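Local coordinates for clostripain-related protein (Bacteroides thetaiotaomicron, PDB 6N9J) that probably cleaves peptide bonds as a secreted cysteine protease of the C11 (clostripain) family, a member of peptidase clan CD, at residues 11-16 / 199-204. Residues are numbered along the deposited sequence; the frame is centred on the assembly and turned at random.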
ATOM      1  N   ARG A  11      -8.961  -5.144 -18.801  1.00 29.24           N
ATOM      2  CA  ARG A  11      -8.360  -5.236 -17.475  1.00 27.30           C
ATOM      3  C   ARG A  11      -9.303  -5.786 -16.406  1.00 24.32           C
ATOM      4  O   ARG A  11     -10.490  -5.487 -16.391  1.00 26.27           O
ATOM      5  CB  ARG A  11      -7.836  -3.863 -17.026  1.00 24.50           C
ATOM      6  CG  ARG A  11      -7.017  -3.902 -15.737  1.00 23.39           C
ATOM      7  CD  ARG A  11      -6.393  -2.548 -15.416  1.00 22.16           C
ATOM      8  NE  ARG A  11      -5.548  -2.068 -16.501  1.00 23.37           N
ATOM      9  CZ  ARG A  11      -5.311  -0.785 -16.751  1.00 20.66           C
ATOM     10  NH1 ARG A  11      -5.854   0.157 -15.989  1.00 18.00           N
ATOM     11  NH2 ARG A  11      -4.538  -0.448 -17.767  1.00 18.91           N
ATOM     12  N   THR A  12      -8.737  -6.602 -15.520  1.00 20.50           N
ATOM     13  CA  THR A  12      -9.393  -7.055 -14.305  1.00 20.23           C
ATOM     14  C   THR A  12      -8.664  -6.504 -13.074  1.00 19.74           C
ATOM     15  O   THR A  12      -7.480  -6.787 -12.871  1.00 18.64           O
ATOM     16  CB  THR A  12      -9.426  -8.596 -14.215  1.00 22.38           C
ATOM     17  OG1 THR A  12     -10.250  -9.132 -15.261  1.00 26.97           O
ATOM     18  CG2 THR A  12      -9.984  -9.046 -12.872  1.00 21.80           C
ATOM     19  N   VAL A  13      -9.366  -5.720 -12.263  1.00 18.45           N
ATOM     20  CA  VAL A  13      -8.817  -5.263 -10.989  1.00 17.77           C
ATOM     21  C   VAL A  13      -9.567  -5.918  -9.852  1.00 17.23           C
ATOM     22  O   VAL A  13     -10.796  -5.850  -9.792  1.00 17.69           O
ATOM     23  CB  VAL A  13      -8.892  -3.723 -10.822  1.00 16.59           C
ATOM     24  CG1 VAL A  13      -8.313  -3.300  -9.453  1.00 12.83           C
ATOM     25  CG2 VAL A  13      -8.153  -3.025 -11.951  1.00 15.74           C
ATOM     26  N   LEU A  14      -8.818  -6.563  -8.960  1.00 15.21           N
ATOM     27  CA  LEU A  14      -9.369  -7.129  -7.747  1.00 16.25           C
ATOM     28  C   LEU A  14      -9.157  -6.199  -6.547  1.00 20.30           C
ATOM     29  O   LEU A  14      -8.021  -5.819  -6.244  1.00 19.28           O
ATOM     30  CB  LEU A  14      -8.731  -8.495  -7.464  1.00 16.49           C
ATOM     31  CG  LEU A  14      -9.047  -9.119  -6.096  1.00 18.05           C
ATOM     32  CD1 LEU A  14     -10.549  -9.452  -5.996  1.00 21.09           C
ATOM     33  CD2 LEU A  14      -8.210 -10.368  -5.868  1.00 15.02           C
ATOM     34  N   VAL A  15     -10.238  -5.822  -5.868  1.00 19.86           N
ATOM     35  CA  VAL A  15     -10.098  -5.140  -4.582  1.00 17.19           C
ATOM     36  C   VAL A  15     -10.214  -6.157  -3.451  1.00 17.59           C
ATOM     37  O   VAL A  15     -11.273  -6.782  -3.266  1.00 14.01           O
ATOM     38  CB  VAL A  15     -11.149  -4.048  -4.379  1.00 17.61           C
ATOM     39  CG1 VAL A  15     -10.894  -3.322  -3.040  1.00 16.01           C
ATOM     40  CG2 VAL A  15     -11.122  -3.087  -5.529  1.00 13.36           C
ATOM     41  N   TYR A  16      -9.124  -6.334  -2.710  1.00 13.04           N
ATOM     42  CA  TYR A  16      -9.040  -7.399  -1.713  1.00 15.40           C
ATOM     43  C   TYR A  16      -9.170  -6.827  -0.306  1.00 17.80           C
ATOM     44  O   TYR A  16      -8.235  -6.202   0.215  1.00 16.26           O
ATOM     45  CB  TYR A  16      -7.720  -8.160  -1.851  1.00 15.82           C
ATOM     46  CG  TYR A  16      -7.650  -9.450  -1.068  1.00 17.36           C
ATOM     47  CD1 TYR A  16      -7.502  -9.449   0.326  1.00 18.26           C
ATOM     48  CD2 TYR A  16      -7.715 -10.670  -1.716  1.00 13.91           C
ATOM     49  CE1 TYR A  16      -7.449 -10.643   1.045  1.00 17.51           C
ATOM     50  CE2 TYR A  16      -7.660 -11.863  -1.016  1.00 15.57           C
ATOM     51  CZ  TYR A  16      -7.515 -11.849   0.366  1.00 16.74           C
ATOM     52  OH  TYR A  16      -7.454 -13.049   1.043  1.00 15.58           O
ATOM     53  N   ALA A 199      -9.880   5.399 -12.266  1.00 20.99           N
ATOM     54  CA  ALA A 199      -8.431   5.489 -12.470  1.00 18.68           C
ATOM     55  C   ALA A 199      -7.781   4.100 -12.466  1.00 15.97           C
ATOM     56  O   ALA A 199      -6.759   3.889 -13.116  1.00 14.21           O
ATOM     57  CB  ALA A 199      -7.788   6.393 -11.404  1.00 17.20           C
ATOM     58  N   LEU A 200      -8.383   3.151 -11.751  1.00 15.57           N
ATOM     59  CA  LEU A 200      -7.903   1.763 -11.755  1.00 16.65           C
ATOM     60  C   LEU A 200      -7.940   1.151 -13.169  1.00 19.49           C
ATOM     61  O   LEU A 200      -7.213   0.193 -13.462  1.00 18.59           O
ATOM     62  CB  LEU A 200      -8.745   0.885 -10.820  1.00 15.34           C
ATOM     63  CG  LEU A 200      -8.932   1.124  -9.320  1.00 13.55           C
ATOM     64  CD1 LEU A 200      -9.998   0.141  -8.799  1.00 13.14           C
ATOM     65  CD2 LEU A 200      -7.627   0.939  -8.569  1.00 14.75           C
ATOM     66  N   PHE A 201      -8.799   1.704 -14.030  1.00 14.14           N
ATOM     67  CA  PHE A 201      -8.998   1.168 -15.374  1.00 16.38           C
ATOM     68  C   PHE A 201      -8.529   2.140 -16.443  1.00 19.93           C
ATOM     69  O   PHE A 201      -8.820   1.954 -17.625  1.00 18.82           O
ATOM     70  CB  PHE A 201     -10.480   0.815 -15.611  1.00 15.66           C
ATOM     71  CG  PHE A 201     -11.022  -0.199 -14.642  1.00 16.04           C
ATOM     72  CD1 PHE A 201     -10.733  -1.544 -14.791  1.00 18.06           C
ATOM     73  CD2 PHE A 201     -11.821   0.194 -13.575  1.00 17.61           C
ATOM     74  CE1 PHE A 201     -11.236  -2.481 -13.895  1.00 18.85           C
ATOM     75  CE2 PHE A 201     -12.317  -0.737 -12.665  1.00 16.56           C
ATOM     76  CZ  PHE A 201     -12.024  -2.075 -12.826  1.00 17.52           C
ATOM     77  N   ALA A 202      -7.812   3.181 -16.019  1.00 23.14           N
ATOM     78  CA  ALA A 202      -7.236   4.134 -16.953  1.00 23.87           C
ATOM     79  C   ALA A 202      -6.336   3.395 -17.914  1.00 25.13           C
ATOM     80  O   ALA A 202      -5.538   2.559 -17.510  1.00 24.92           O
ATOM     81  CB  ALA A 202      -6.461   5.220 -16.224  1.00 21.98           C
ATOM     82  N   VAL A 203      -6.494   3.688 -19.194  1.00 25.82           N
ATOM     83  CA  VAL A 203      -5.678   3.064 -20.219  1.00 26.35           C
ATOM     84  C   VAL A 203      -4.238   3.588 -20.163  1.00 24.39           C
ATOM     85  O   VAL A 203      -3.288   2.839 -20.394  1.00 24.18           O
ATOM     86  CB  VAL A 203      -6.290   3.300 -21.600  1.00 31.94           C
ATOM     87  CG1 VAL A 203      -5.235   3.766 -22.609  1.00 34.04           C
ATOM     88  CG2 VAL A 203      -7.013   2.044 -22.078  1.00 32.89           C
ATOM     89  N   ASN A 204      -4.074   4.866 -19.826  1.00 22.01           N
ATOM     90  CA  ASN A 204      -2.745   5.469 -19.737  1.00 20.23           C
ATOM     91  C   ASN A 204      -2.336   5.763 -18.303  1.00 21.49           C
ATOM     92  O   ASN A 204      -3.069   6.442 -17.580  1.00 21.66           O
ATOM     93  CB  ASN A 204      -2.697   6.761 -20.549  1.00 19.89           C
ATOM     94  CG  ASN A 204      -3.034   6.540 -22.000  1.00 21.98           C
ATOM     95  OD1 ASN A 204      -4.059   7.013 -22.491  1.00 24.52           O
ATOM     96  ND2 ASN A 204      -2.174   5.818 -22.699  1.00 21.31           N
TER
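Arg11, near the start of strand 9-18, uses its guanidinium group to bind the backbone of segment 199-204, on the connection between helices 193-200 and 206-221. NH1 donates twice, to Leu200 O at 2.9 Å (N-H...O angle 153°) and, equally short, to Ala202 O at 2.9 Å (148°). In both bonds the nitrogen stands above the carbonyl plane, whereas both oxygens lie at the guanidinium edge, near its plane. NH2 adds a weak, more bent bond of 3.2 Å to Ala202 O, so that this carbonyl is held by both terminal nitrogens. With CG anti to the backbone N (chi1 -172°), the side chain extends from the strand before bending at chi3, which brings the guanidinium edge to the two carbonyls. NE is hydrogen-bonded to Ser104 OG, outside the two segments, which probably helps to fix the rotation of the group.

The apolar part of the contact centres on Val13, whose side chain, like that of Arg11, faces the turn. Its two methyls divide the work: CG1 meets Leu200 CD1 at 3.9 Å, the side chains crossing at about a right angle, while CG2 approaches Phe201 CE1 obliquely at 3.7 Å. Leu200 CB lies 4.1 Å above one face of the Phe201 ring, toward its rim. Phe201 also reaches Leu48 of the adjacent parallel strand 46-53, and Leu200 packs on Ile210 of helix 206-221.

The contact thus joins the central sheet of the clan CD fold to the turn between helices 193-200 and 206-221. Were Arg11 an alanine, the carbonyls of Leu200 and Ala202 would probably both be left without these donors, and the turn would be likely to shift. One cationic group satisfies two main-chain oxygens, so the turn is held through its backbone, with the apolar contacts of Val13 beside it along the strand.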